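Local coordinates for Di-haem cytochrome c peroxidase family protein (Burkholderia thailandensis E264, PDB 6NX0) that holds two covalently attached c-type hemes, reaches an unusually stable bis-Fe(IV) state and probably acts as a peroxidase that passes electrons between its hemes, at residues 218-221 with 222-225; 246-249 with 250-254; 254-257 with 258-261; 231-234 with 235-239; 260-263 with 264-267. One frame throughout, in Å; residues are numbered along the deposited sequence.

Interaction 1: 218-221 with 222-225; sequences AALM and RKIG
Leu220 and Ile224 make the tight side of this helical turn, with CD1 of Ile224 lying 3.8 Å from CG of Leu220. Ile224 folds its CG1 back against the previous turn, where it comes within 3.3 Å of Leu220 O. That same oxygen accepts the amide of Ile224, so it is in contact with both the N-H and the CG1 methylene of one residue. Both residues are buried: Leu220 leans on Leu206 and Phe207 of helix 203-207, Ile224 on Met248 and Leu252 of helix 245-260. Lys223 adds its aliphatic part, CE sitting 3.7 Å from CD1 of Leu220. A bend at chi3 (62°) brings CE there, and NZ runs straight on to a salt bridge with Glu116 and hydrogen bonds with Asn214 and Ala113 O.

The solvent side is looser. Arg222 stretches out from CG to NE and brings its guanidinium back level with Ala218, whose O lies near the guanidinium plane at the edge. NH1 of Arg222 bonds only weakly to Ala218 O, at 3.4 Å, and this oxygen already accepts the backbone N of Arg222. Met221, itself buried against Pro245, only borders this side through CE, set obliquely 3.6 Å from NH1 of Arg222. One greasy face and one charged face, repeating every three to four residues, mark 217-225 as an amphipathic alpha helix of the peroxidase region, packed against helices 203-207 and 245-260.

Interaction 2: 246-249 with 250-254; sequences ERMV and RVLGE
Arg250 doubles back over Glu246 and Arg247 at the start of helix 245-260, a long amphipathic alpha helix of the diheme peroxidase fold. Its chain bends at chi3 (-55°), which lays the guanidinium flat against the preceding turn. Glu246 O sits 3.5 Å above the plane of the Arg250 guanidinium, displaced toward the rim, and CA of Arg247 lies over the same group. The N-H groups therefore point outward along the edge, where two waters lie in the plane. One accepts from Arg250 NH1 at 3.0 Å and donates a longer hydrogen bond to OE2 of Glu246, whose stronger partner is Arg203.

Arg247 is turned the other way along the helix. CG1 of Val251 stands 3.5 Å above the centre of the Arg247 guanidinium, a methyl seated on the face of a flat cation. The two guanidinium planes are 39° apart, and a water bridges Arg247 NH1 to NE of Arg250. NH2 of Arg247 is tied to Phe237 O, at the end of the neighbouring helix 228-237.

Val249 belongs to the buried side. Its O accepts Gly253 N, with Val249 O and Gly253 N 3.0 Å apart, while its methyl branches pack on Ala217, Arg203 and Phe207. Glu254 has no direct bond to Arg247: OE1 of Glu254 lies 4.2 Å from Arg247 NH1, well out of the guanidinium plane, and a water that accepts from NH1 and donates to OE1 joins them.

Interaction 3: 254-257 with 258-261; sequences EAMQ and AYLQ. With HEC (heme c), chain B.
Met256 packs against Leu260 one turn on, where the C-terminal part of helix 245-260 forms a wall of a c-type heme pocket. From CB the chain leaves anti to the backbone N (chi1 -170°); CG lies 3.9 Å from CD1 of Leu260 and also rests on the porphyrin methyl CMB of the heme. The chain then curls at chi2 (55°) and again at chi3, which keeps the rest of it over that methyl. SD comes next, 3.7 Å from heme CMB, and at the same time it sits at the edge of the Tyr259 ring, 4.1 Å from CD2 of Tyr259. CE ends the chain, also 3.7 Å from CMB of the heme. Three successive atoms thus grip one methyl group. The iron carries water 4 at 2.2 Å from FE; His126 is its axial protein ligand.

On the outer side Gln257 and Gln261 run side by side, their amide planes only 7° apart. The flat groups are offset, so OE1 of Gln261 meets the aliphatic CG of Gln257 at 3.2 Å, whereas Gln257 OE1 bonds weakly to Ala199 N. Leu260 closes the apolar side, its CD1 4.1 Å from the heme methyl CMA.

Interaction 4: 231-234 with 235-239; sequences AALA and GRFGP
The Phe237 ring turns an edge toward Leu233, whose O lies near the ring plane, 3.4 Å from CD2 of Phe237. One face is taken by its neighbour in sequence: CG of Arg236 stands 3.7 Å above the centre of the Phe237 ring. The opposite face lies on Val251 of helix 245-260. CE2 of Phe237 also meets the methyl CD2 of Leu233 at 4.1 Å, the two side chains running at a slant to each other. Phe237 has its CG beside the backbone N (chi1 -66°), and this keeps the ring close to the turn below it. Leu233 O is doubly used, since it accepts a short bond from Phe237 N, 2.7 Å long, and a weak one from Arg236 N.

Leu233 continues inward onto Met248 and Leu252, also on helix 245-260. The guanidinium of Arg236 reaches across to the start of helix 99-109, with a weak bond to Thr100 and a long, weak ion pair with Asp98.

At Gly238 the chain leaves the helix with positive phi (103°). Its N still bonds to Ala234 O at 2.8 Å, well bent at the hydrogen, while its own O turns back to a CA-H...O contact 3.4 Å from CA of Ala234. Pro239 follows and has no N-H to give, so the bond pair of a Schellman motif is not made. What remains is a helix C-terminus ended by glycine, closing helix 228-237 at the protein surface.

Interaction 5: 260-263 with 264-267; sequences LQSD and EMAP
Ser262 OG is held by two groups: water 6 donates to it at 2.8 Å, and it is hydrogen-bonded to Tyr259 O in the last turn of the helix before it. Water 6 also donates to OE2 of Glu264, 2.7 Å away, and so joins the serine to the glutamate. The hydroxyl stands between its own backbone N and carbonyl carbon (chi1 68°), which also sets OG 3.6 Å from CG of Glu264.

The backbone turns sharply here. Met265 N bonds to Ser262 O at 2.9 Å, and Ala266 N to Asp263 O in the same three-residue step. In both the donor rides above the carbonyl plane, by 48° at Ser262, as the tighter winding of consecutive 3-10-like turns brings about. A second water, 5, donates to the carbonyls of Leu260 and Met265, lying 2.8 Å from Leu260 O, and so spans the turn.

Met265 is buried, and bends at chi2 and chi3 fold its chain so that CE touches CD2 of Leu260 at 3.9 Å. Asp263 reaches out instead, to a salt bridge with Arg167, which also bonds to Gln261 O. The turn follows helix 245-260 on the way to helix 271-276, its first residues lying against Leu198 of helix 198-201 and Met265 pairing through its backbone with Tyr165.

Interactions 2, 3 and 5 follow one another along helix 245-260 and the turn after it: 2 and 3 share Glu254, 3 and 5 share Leu260 and Gln261. Interactions 1 and 4 lie on the two helices before it and lean on its first half. Ile224 CG2 meets Met248 CE at 3.6 Å and Leu233 CD1 at 4.0 Å, so the three helices share one apolar core. Glu254 OE2 lies 3.7 Å from CE1 of Phe237. The heme bound through Cys122 and Cys125 is met directly in interaction 3, and by Leu260, about 4 Å away, in interaction 5; Leu252 in interaction 2 stays about 7 Å from it (side chain to heme), Leu233 in interaction 4 about 11 Å.

Interaction 1: 218-221 with 222-225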
loop_
_atom_site.group_PDB
_atom_site.type_symbol
_atom_site.label_atom_id
_atom_site.label_comp_id
_atom_site.label_asym_id
_atom_site.label_seq_id
_atom_site.Cartn_x
_atom_site.Cartn_y
_atom_site.Cartn_z
ATOM N N ALA A 218 -19.712 18.629 -5.962
ATOM C CA ALA A 218 -20.310 19.959 -6.031
ATOM C C ALA A 218 -20.134 20.722 -4.726
ATOM O O ALA A 218 -19.855 21.936 -4.728
ATOM C CB ALA A 218 -21.789 19.841 -6.388
ATOM N N ALA A 219 -20.327 20.039 -3.592
ATOM C CA ALA A 219 -20.145 20.683 -2.300
ATOM C C ALA A 219 -18.685 21.051 -2.083
ATOM O O ALA A 219 -18.376 22.145 -1.594
ATOM C CB ALA A 219 -20.635 19.750 -1.185
ATOM N N LEU A 220 -17.781 20.134 -2.410
ATOM C CA LEU A 220 -16.367 20.408 -2.193
ATOM C C LEU A 220 -15.907 21.563 -3.057
ATOM O O LEU A 220 -15.124 22.410 -2.608
ATOM C CB LEU A 220 -15.546 19.156 -2.478
ATOM C CG LEU A 220 -14.024 19.310 -2.341
ATOM C CD1 LEU A 220 -13.658 19.702 -0.890
ATOM C CD2 LEU A 220 -13.295 18.060 -2.796
ATOM N N MET A 221 -16.375 21.608 -4.302
ATOM C CA MET A 221 -16.012 22.696 -5.208
ATOM C C MET A 221 -16.403 24.037 -4.626
ATOM O O MET A 221 -15.612 24.988 -4.634
ATOM C CB MET A 221 -16.700 22.480 -6.556
ATOM C CG MET A 221 -16.565 23.609 -7.554
ATOM S SD MET A 221 -17.688 23.378 -8.935
ATOM C CE MET A 221 -19.244 23.882 -8.199
ATOM N N ARG A 222 -17.637 24.139 -4.123
ATOM C CA ARG A 222 -18.116 25.394 -3.575
ATOM C C ARG A 222 -17.318 25.788 -2.353
ATOM O O ARG A 222 -16.973 26.958 -2.178
ATOM C CB ARG A 222 -19.592 25.284 -3.213
ATOM C CG ARG A 222 -20.521 25.316 -4.417
ATOM C CD ARG A 222 -21.960 24.965 -4.027
ATOM N NE ARG A 222 -22.869 25.322 -5.119
ATOM C CZ ARG A 222 -23.028 24.606 -6.228
ATOM N NH1 ARG A 222 -22.341 23.482 -6.416
ATOM N NH2 ARG A 222 -23.885 25.018 -7.155
ATOM N N LYS A 223 -16.989 24.813 -1.509
ATOM C CA LYS A 223 -16.186 25.098 -0.335
ATOM C C LYS A 223 -14.799 25.612 -0.725
ATOM O O LYS A 223 -14.347 26.660 -0.240
ATOM C CB LYS A 223 -16.090 23.832 0.515
ATOM C CG LYS A 223 -15.205 24.013 1.741
ATOM C CD LYS A 223 -15.333 22.845 2.706
ATOM C CE LYS A 223 -14.893 21.514 2.124
ATOM N NZ LYS A 223 -14.849 20.462 3.193
ATOM N N ILE A 224 -14.100 24.883 -1.604
ATOM C CA ILE A 224 -12.744 25.268 -1.983
ATOM C C ILE A 224 -12.762 26.610 -2.702
ATOM O O ILE A 224 -11.844 27.437 -2.553
ATOM C CB ILE A 224 -12.118 24.182 -2.867
ATOM C CG1 ILE A 224 -11.854 22.902 -2.074
ATOM C CG2 ILE A 224 -10.845 24.716 -3.531
ATOM C CD1 ILE A 224 -11.254 21.785 -2.916
ATOM N N GLY A 225 -13.810 26.849 -3.501
ATOM C CA GLY A 225 -13.857 28.056 -4.318
ATOM C C GLY A 225 -13.866 29.336 -3.518
ATOM O O GLY A 225 -13.531 30.392 -4.066
#

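Interaction 2: 246-249 with 250-254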
loop_
_atom_site.group_PDB
_atom_site.type_symbol
_atom_site.label_atom_id
_atom_site.label_comp_id
_atom_site.label_asym_id
_atom_site.label_seq_id
_atom_site.Cartn_x
_atom_site.Cartn_y
_atom_site.Cartn_z
ATOM N N GLU A 246 -16.480 18.313 -11.621
ATOM C CA GLU A 246 -15.548 17.271 -12.038
ATOM C C GLU A 246 -14.208 17.862 -12.462
ATOM O O GLU A 246 -13.168 17.240 -12.235
ATOM C CB GLU A 246 -16.169 16.423 -13.160
ATOM C CG GLU A 246 -17.335 15.544 -12.676
ATOM C CD GLU A 246 -16.967 14.672 -11.482
ATOM O OE1 GLU A 246 -17.698 14.690 -10.468
ATOM O OE2 GLU A 246 -15.929 13.988 -11.556
ATOM N N ARG A 247 -14.202 19.072 -13.014
ATOM C CA ARG A 247 -12.942 19.749 -13.304
ATOM C C ARG A 247 -12.167 20.029 -12.013
ATOM O O ARG A 247 -10.942 19.822 -11.943
ATOM C CB ARG A 247 -13.243 21.035 -14.074
ATOM C CG ARG A 247 -12.074 21.948 -14.332
ATOM C CD ARG A 247 -11.105 21.391 -15.318
ATOM N NE ARG A 247 -10.085 22.387 -15.636
ATOM C CZ ARG A 247 -8.913 22.104 -16.184
ATOM N NH1 ARG A 247 -8.593 20.847 -16.485
ATOM N NH2 ARG A 247 -8.047 23.085 -16.411
ATOM N N MET A 248 -12.860 20.484 -10.976
ATOM C CA MET A 248 -12.191 20.698 -9.694
ATOM C C MET A 248 -11.512 19.420 -9.220
ATOM O O MET A 248 -10.346 19.436 -8.808
ATOM C CB MET A 248 -13.187 21.206 -8.651
ATOM C CG MET A 248 -12.617 21.364 -7.218
ATOM S SD MET A 248 -11.203 22.486 -7.083
ATOM C CE MET A 248 -12.056 24.046 -6.870
ATOM N N VAL A 249 -12.229 18.298 -9.254
ATOM C CA VAL A 249 -11.635 17.048 -8.776
ATOM C C VAL A 249 -10.447 16.660 -9.648
ATOM O O VAL A 249 -9.406 16.206 -9.148
ATOM C CB VAL A 249 -12.702 15.930 -8.730
ATOM C CG1 VAL A 249 -12.062 14.582 -8.370
ATOM C CG2 VAL A 249 -13.785 16.276 -7.743
ATOM N N ARG A 250 -10.570 16.841 -10.962
ATOM C CA ARG A 250 -9.486 16.465 -11.850
ATOM C C ARG A 250 -8.235 17.286 -11.575
ATOM O O ARG A 250 -7.134 16.744 -11.573
ATOM C CB ARG A 250 -9.897 16.611 -13.313
ATOM C CG ARG A 250 -10.822 15.474 -13.770
ATOM C CD ARG A 250 -10.911 15.391 -15.286
ATOM N NE ARG A 250 -11.319 16.661 -15.874
ATOM C CZ ARG A 250 -12.581 17.044 -16.047
ATOM N NH1 ARG A 250 -13.583 16.256 -15.681
ATOM N NH2 ARG A 250 -12.840 18.227 -16.585
ATOM N N VAL A 251 -8.375 18.589 -11.338
ATOM C CA VAL A 251 -7.154 19.378 -11.183
ATOM C C VAL A 251 -6.563 19.201 -9.787
ATOM O O VAL A 251 -5.343 19.296 -9.628
ATOM C CB VAL A 251 -7.378 20.861 -11.536
ATOM C CG1 VAL A 251 -7.904 20.978 -12.956
ATOM C CG2 VAL A 251 -8.269 21.551 -10.540
ATOM N N LEU A 252 -7.385 18.903 -8.772
ATOM C CA LEU A 252 -6.845 18.457 -7.484
ATOM C C LEU A 252 -5.967 17.234 -7.682
ATOM O O LEU A 252 -4.865 17.142 -7.132
ATOM C CB LEU A 252 -7.980 18.133 -6.509
ATOM C CG LEU A 252 -8.774 19.301 -5.907
ATOM C CD1 LEU A 252 -9.970 18.812 -5.076
ATOM C CD2 LEU A 252 -7.857 20.166 -5.086
ATOM N N GLY A 253 -6.442 16.295 -8.503
ATOM C CA GLY A 253 -5.660 15.113 -8.815
ATOM C C GLY A 253 -4.376 15.389 -9.575
ATOM O O GLY A 253 -3.348 14.770 -9.294
ATOM N N GLU A 254 -4.410 16.293 -10.565
ATOM C CA GLU A 254 -3.183 16.638 -11.279
ATOM C C GLU A 254 -2.139 17.200 -10.329
ATOM O O GLU A 254 -0.958 16.858 -10.419
ATOM C CB GLU A 254 -3.460 17.675 -12.373
ATOM C CG GLU A 254 -4.195 17.198 -13.575
ATOM C CD GLU A 254 -4.228 18.300 -14.651
ATOM O OE1 GLU A 254 -5.329 18.653 -15.112
ATOM O OE2 GLU A 254 -3.142 18.831 -14.990
HETATM O O HOH W 1 -13.863 13.733 -14.098
HETATM O O HOH W 2 -5.544 20.327 -16.931
HETATM O O HOH W 3 -9.428 18.189 -16.558
#

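Interaction 3: 254-257 with 258-261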
loop_
_atom_site.group_PDB
_atom_site.type_symbol
_atom_site.label_atom_id
_atom_site.label_comp_id
_atom_site.label_asym_id
_atom_site.label_seq_id
_atom_site.Cartn_x
_atom_site.Cartn_y
_atom_site.Cartn_z
ATOM N N GLU A 254 -4.410 16.293 -10.565
ATOM C CA GLU A 254 -3.183 16.638 -11.279
ATOM C C GLU A 254 -2.139 17.200 -10.329
ATOM O O GLU A 254 -0.958 16.858 -10.419
ATOM C CB GLU A 254 -3.460 17.675 -12.373
ATOM C CG GLU A 254 -4.195 17.198 -13.575
ATOM C CD GLU A 254 -4.228 18.300 -14.651
ATOM O OE1 GLU A 254 -5.329 18.653 -15.112
ATOM O OE2 GLU A 254 -3.142 18.831 -14.990
ATOM N N ALA A 255 -2.559 18.099 -9.435
ATOM C CA ALA A 255 -1.629 18.699 -8.489
ATOM C C ALA A 255 -1.083 17.646 -7.548
ATOM O O ALA A 255 0.120 17.599 -7.272
ATOM C CB ALA A 255 -2.334 19.816 -7.703
ATOM N N MET A 256 -1.957 16.774 -7.070
ATOM C CA MET A 256 -1.515 15.749 -6.126
ATOM C C MET A 256 -0.543 14.775 -6.775
ATOM O O MET A 256 0.434 14.356 -6.153
ATOM C CB MET A 256 -2.731 15.001 -5.593
ATOM C CG MET A 256 -2.415 14.068 -4.423
ATOM S SD MET A 256 -1.580 14.874 -3.036
ATOM C CE MET A 256 -2.921 15.918 -2.509
ATOM N N GLN A 257 -0.824 14.364 -8.015
ATOM C CA GLN A 257 0.091 13.501 -8.746
ATOM C C GLN A 257 1.485 14.114 -8.812
ATOM O O GLN A 257 2.486 13.432 -8.575
ATOM C CB GLN A 257 -0.488 13.253 -10.141
ATOM C CG GLN A 257 0.081 12.078 -10.886
ATOM C CD GLN A 257 -0.835 11.708 -12.052
ATOM O OE1 GLN A 257 -1.757 10.872 -11.926
ATOM N NE2 GLN A 257 -0.625 12.379 -13.179
ATOM N N ALA A 258 1.578 15.415 -9.087
ATOM C CA ALA A 258 2.885 16.055 -9.140
ATOM C C ALA A 258 3.588 15.996 -7.793
ATOM O O ALA A 258 4.795 15.759 -7.729
ATOM C CB ALA A 258 2.747 17.504 -9.601
ATOM N N TYR A 259 2.857 16.244 -6.699
ATOM C CA TYR A 259 3.498 16.194 -5.390
ATOM C C TYR A 259 3.970 14.784 -5.075
ATOM O O TYR A 259 5.120 14.577 -4.666
ATOM C CB TYR A 259 2.553 16.702 -4.298
ATOM C CG TYR A 259 3.064 16.510 -2.875
ATOM C CD1 TYR A 259 4.335 16.907 -2.506
ATOM C CD2 TYR A 259 2.246 15.960 -1.902
ATOM C CE1 TYR A 259 4.776 16.765 -1.197
ATOM C CE2 TYR A 259 2.675 15.805 -0.614
ATOM C CZ TYR A 259 3.947 16.204 -0.258
ATOM O OH TYR A 259 4.380 16.069 1.048
ATOM N N LEU A 260 3.097 13.799 -5.267
ATOM C CA LEU A 260 3.465 12.446 -4.890
ATOM C C LEU A 260 4.510 11.843 -5.809
ATOM O O LEU A 260 5.128 10.845 -5.433
ATOM C CB LEU A 260 2.219 11.562 -4.832
ATOM C CG LEU A 260 1.187 12.003 -3.775
ATOM C CD1 LEU A 260 -0.022 11.079 -3.743
ATOM C CD2 LEU A 260 1.823 12.083 -2.380
ATOM N N GLN A 261 4.740 12.414 -6.990
ATOM C CA GLN A 261 5.807 11.927 -7.862
ATOM C C GLN A 261 7.106 12.708 -7.695
ATOM O O GLN A 261 8.103 12.369 -8.344
ATOM C CB GLN A 261 5.361 11.957 -9.340
ATOM C CG GLN A 261 4.211 10.972 -9.657
ATOM C CD GLN A 261 3.598 11.100 -11.055
ATOM O OE1 GLN A 261 2.689 10.333 -11.409
ATOM N NE2 GLN A 261 4.078 12.059 -11.844
HETATM FE FE HEC B . -5.028 7.989 1.748
HETATM C CHA HEC B . -4.486 4.873 0.333
HETATM C CHB HEC B . -3.500 9.446 -0.911
HETATM C CHC HEC B . -6.381 11.031 2.609
HETATM C CHD HEC B . -6.730 6.539 4.368
HETATM N NA HEC B . -4.086 7.283 0.093
HETATM C C1A HEC B . -3.998 5.971 -0.326
HETATM C C2A HEC B . -3.247 5.932 -1.551
HETATM C C3A HEC B . -2.883 7.191 -1.832
HETATM C C4A HEC B . -3.482 8.072 -0.862
HETATM C CMA HEC B . -2.155 7.676 -3.081
HETATM C CAA HEC B . -2.942 4.660 -2.363
HETATM C CBA HEC B . -1.570 4.120 -1.999
HETATM C CGA HEC B . -1.264 2.789 -2.634
HETATM O O1A HEC B . -0.073 2.377 -2.507
HETATM O O2A HEC B . -2.212 2.100 -3.122
HETATM N NB HEC B . -4.989 9.874 0.999
HETATM C C1B HEC B . -4.299 10.256 -0.145
HETATM C C2B HEC B . -4.523 11.662 -0.348
HETATM C C3B HEC B . -5.404 12.091 0.562
HETATM C C4B HEC B . -5.677 10.981 1.443
HETATM C CMB HEC B . -3.894 12.469 -1.488
HETATM C CAB HEC B . -5.951 13.515 0.785
HETATM C CBB HEC B . -6.852 13.916 -0.408
HETATM N NC HEC B . -6.282 8.651 3.210
HETATM C C1C HEC B . -6.671 9.969 3.409
HETATM C C2C HEC B . -7.277 10.034 4.720
HETATM C C3C HEC B . -7.355 8.809 5.246
HETATM C C4C HEC B . -6.756 7.907 4.283
HETATM C CMC HEC B . -7.651 11.348 5.425
HETATM C CAC HEC B . -7.603 8.446 6.721
HETATM C CBC HEC B . -9.054 8.723 7.138
HETATM N ND HEC B . -5.463 6.077 2.271
HETATM C C1D HEC B . -6.170 5.707 3.432
HETATM C C2D HEC B . -6.357 4.279 3.406
HETATM C C3D HEC B . -5.736 3.782 2.150
HETATM C C4D HEC B . -5.193 4.940 1.494
HETATM C CMD HEC B . -7.157 3.472 4.410
HETATM C CAD HEC B . -5.712 2.330 1.637
HETATM C CBD HEC B . -7.113 2.017 1.164
HETATM C CGD HEC B . -7.187 0.783 0.281
HETATM O O1D HEC B . -6.135 0.148 0.052
HETATM O O2D HEC B . -8.344 0.441 -0.095
HETATM O O HOH W 4 -6.877 7.648 0.625
#

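Interaction 4: 231-234 with 235-239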
loop_
_atom_site.group_PDB
_atom_site.type_symbol
_atom_site.label_atom_id
_atom_site.label_comp_id
_atom_site.label_asym_id
_atom_site.label_seq_id
_atom_site.Cartn_x
_atom_site.Cartn_y
_atom_site.Cartn_z
ATOM N N ALA A 231 -8.424 30.030 -5.154
ATOM C CA ALA A 231 -7.796 31.056 -5.983
ATOM C C ALA A 231 -6.525 30.539 -6.640
ATOM O O ALA A 231 -6.259 30.832 -7.811
ATOM C CB ALA A 231 -7.508 32.305 -5.126
ATOM N N ALA A 232 -5.707 29.797 -5.889
ATOM C CA ALA A 232 -4.503 29.210 -6.438
ATOM C C ALA A 232 -4.827 28.232 -7.552
ATOM O O ALA A 232 -4.182 28.240 -8.608
ATOM C CB ALA A 232 -3.716 28.521 -5.325
ATOM N N LEU A 233 -5.847 27.391 -7.354
ATOM C CA LEU A 233 -6.221 26.457 -8.404
ATOM C C LEU A 233 -6.761 27.184 -9.626
ATOM O O LEU A 233 -6.428 26.831 -10.761
ATOM C CB LEU A 233 -7.254 25.445 -7.880
ATOM C CG LEU A 233 -6.697 24.489 -6.820
ATOM C CD1 LEU A 233 -7.841 23.834 -6.068
ATOM C CD2 LEU A 233 -5.809 23.408 -7.407
ATOM N N ALA A 234 -7.620 28.180 -9.414
ATOM C CA ALA A 234 -8.157 28.955 -10.527
ATOM C C ALA A 234 -7.056 29.705 -11.258
ATOM O O ALA A 234 -7.086 29.823 -12.487
ATOM C CB ALA A 234 -9.218 29.914 -10.003
ATOM N N GLY A 235 -6.067 30.211 -10.520
ATOM C CA GLY A 235 -4.961 30.915 -11.167
ATOM C C GLY A 235 -4.203 30.031 -12.134
ATOM O O GLY A 235 -3.794 30.471 -13.217
ATOM N N ARG A 236 -4.016 28.768 -11.768
ATOM C CA ARG A 236 -3.270 27.810 -12.566
ATOM C C ARG A 236 -4.136 27.133 -13.621
ATOM O O ARG A 236 -3.686 26.920 -14.754
ATOM C CB ARG A 236 -2.648 26.767 -11.634
ATOM C CG ARG A 236 -1.983 25.579 -12.293
ATOM C CD ARG A 236 -0.644 25.935 -12.849
ATOM N NE ARG A 236 -0.062 24.788 -13.538
ATOM C CZ ARG A 236 1.132 24.267 -13.277
ATOM N NH1 ARG A 236 1.537 23.221 -13.977
ATOM N NH2 ARG A 236 1.929 24.781 -12.347
ATOM N N PHE A 237 -5.379 26.786 -13.279
ATOM C CA PHE A 237 -6.193 25.933 -14.119
ATOM C C PHE A 237 -7.384 26.637 -14.748
ATOM O O PHE A 237 -8.102 26.015 -15.548
ATOM C CB PHE A 237 -6.692 24.732 -13.305
ATOM C CG PHE A 237 -5.604 23.805 -12.868
ATOM C CD1 PHE A 237 -4.996 22.977 -13.778
ATOM C CD2 PHE A 237 -5.222 23.726 -11.539
ATOM C CE1 PHE A 237 -4.005 22.106 -13.386
ATOM C CE2 PHE A 237 -4.233 22.839 -11.138
ATOM C CZ PHE A 237 -3.635 22.031 -12.065
ATOM N N GLY A 238 -7.637 27.883 -14.380
ATOM C CA GLY A 238 -8.723 28.644 -14.951
ATOM C C GLY A 238 -9.929 28.764 -14.052
ATOM O O GLY A 238 -10.125 27.972 -13.132
ATOM N N PRO A 239 -10.784 29.756 -14.320
ATOM C CA PRO A 239 -11.892 30.051 -13.399
ATOM C C PRO A 239 -12.949 28.964 -13.332
ATOM O O PRO A 239 -13.725 28.945 -12.369
ATOM C CB PRO A 239 -12.471 31.365 -13.948
ATOM C CG PRO A 239 -12.077 31.370 -15.395
ATOM C CD PRO A 239 -10.715 30.707 -15.437
#

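Interaction 5: 260-263 with 264-267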
loop_
_atom_site.group_PDB
_atom_site.type_symbol
_atom_site.label_atom_id
_atom_site.label_comp_id
_atom_site.label_asym_id
_atom_site.label_seq_id
_atom_site.Cartn_x
_atom_site.Cartn_y
_atom_site.Cartn_z
ATOM N N LEU A 260 3.097 13.799 -5.267
ATOM C CA LEU A 260 3.465 12.446 -4.890
ATOM C C LEU A 260 4.510 11.843 -5.809
ATOM O O LEU A 260 5.128 10.845 -5.433
ATOM C CB LEU A 260 2.219 11.562 -4.832
ATOM C CG LEU A 260 1.187 12.003 -3.775
ATOM C CD1 LEU A 260 -0.022 11.079 -3.743
ATOM C CD2 LEU A 260 1.823 12.083 -2.380
ATOM N N GLN A 261 4.740 12.414 -6.990
ATOM C CA GLN A 261 5.807 11.927 -7.862
ATOM C C GLN A 261 7.106 12.708 -7.695
ATOM O O GLN A 261 8.103 12.369 -8.344
ATOM C CB GLN A 261 5.361 11.957 -9.340
ATOM C CG GLN A 261 4.211 10.972 -9.657
ATOM C CD GLN A 261 3.598 11.100 -11.055
ATOM O OE1 GLN A 261 2.689 10.333 -11.409
ATOM N NE2 GLN A 261 4.078 12.059 -11.844
ATOM N N SER A 262 7.142 13.717 -6.830
ATOM C CA SER A 262 8.350 14.502 -6.664
ATOM C C SER A 262 9.418 13.669 -5.961
ATOM O O SER A 262 9.138 12.700 -5.246
ATOM C CB SER A 262 8.057 15.794 -5.898
ATOM O OG SER A 262 7.711 15.565 -4.542
ATOM N N ASP A 263 10.676 14.061 -6.172
ATOM C CA ASP A 263 11.773 13.242 -5.682
ATOM C C ASP A 263 11.778 13.137 -4.163
ATOM O O ASP A 263 12.229 12.122 -3.618
ATOM C CB ASP A 263 13.105 13.815 -6.172
ATOM C CG ASP A 263 13.368 13.555 -7.655
ATOM O OD1 ASP A 263 12.648 12.762 -8.302
ATOM O OD2 ASP A 263 14.327 14.153 -8.182
ATOM N N GLU A 264 11.298 14.159 -3.451
ATOM C CA GLU A 264 11.334 14.053 -2.005
ATOM C C GLU A 264 10.394 12.976 -1.494
ATOM O O GLU A 264 10.516 12.561 -0.340
ATOM C CB GLU A 264 11.011 15.401 -1.350
ATOM C CG GLU A 264 9.583 15.879 -1.448
ATOM C CD GLU A 264 9.308 17.025 -0.466
ATOM O OE1 GLU A 264 10.109 17.217 0.479
ATOM O OE2 GLU A 264 8.305 17.736 -0.633
ATOM N N MET A 265 9.493 12.493 -2.337
ATOM C CA MET A 265 8.591 11.415 -1.952
ATOM C C MET A 265 9.140 10.034 -2.310
ATOM O O MET A 265 8.398 9.045 -2.231
ATOM C CB MET A 265 7.213 11.661 -2.591
ATOM C CG MET A 265 6.550 12.960 -2.106
ATOM S SD MET A 265 6.393 13.050 -0.301
ATOM C CE MET A 265 4.914 12.096 -0.081
ATOM N N ALA A 266 10.432 9.955 -2.659
ATOM C CA ALA A 266 11.138 8.688 -2.884
ATOM C C ALA A 266 12.598 8.879 -2.469
ATOM O O ALA A 266 13.506 8.947 -3.311
ATOM C CB ALA A 266 11.014 8.255 -4.348
ATOM N N PRO A 267 12.863 8.949 -1.155
ATOM C CA PRO A 267 14.197 9.385 -0.694
ATOM C C PRO A 267 15.308 8.361 -0.860
ATOM O O PRO A 267 16.464 8.761 -1.084
ATOM C CB PRO A 267 13.972 9.708 0.793
ATOM C CG PRO A 267 12.471 9.787 0.990
ATOM C CD PRO A 267 11.880 8.897 -0.052
HETATM O O HOH W 5 6.485 8.588 -4.558
HETATM O O HOH W 6 7.674 18.080 -3.286
#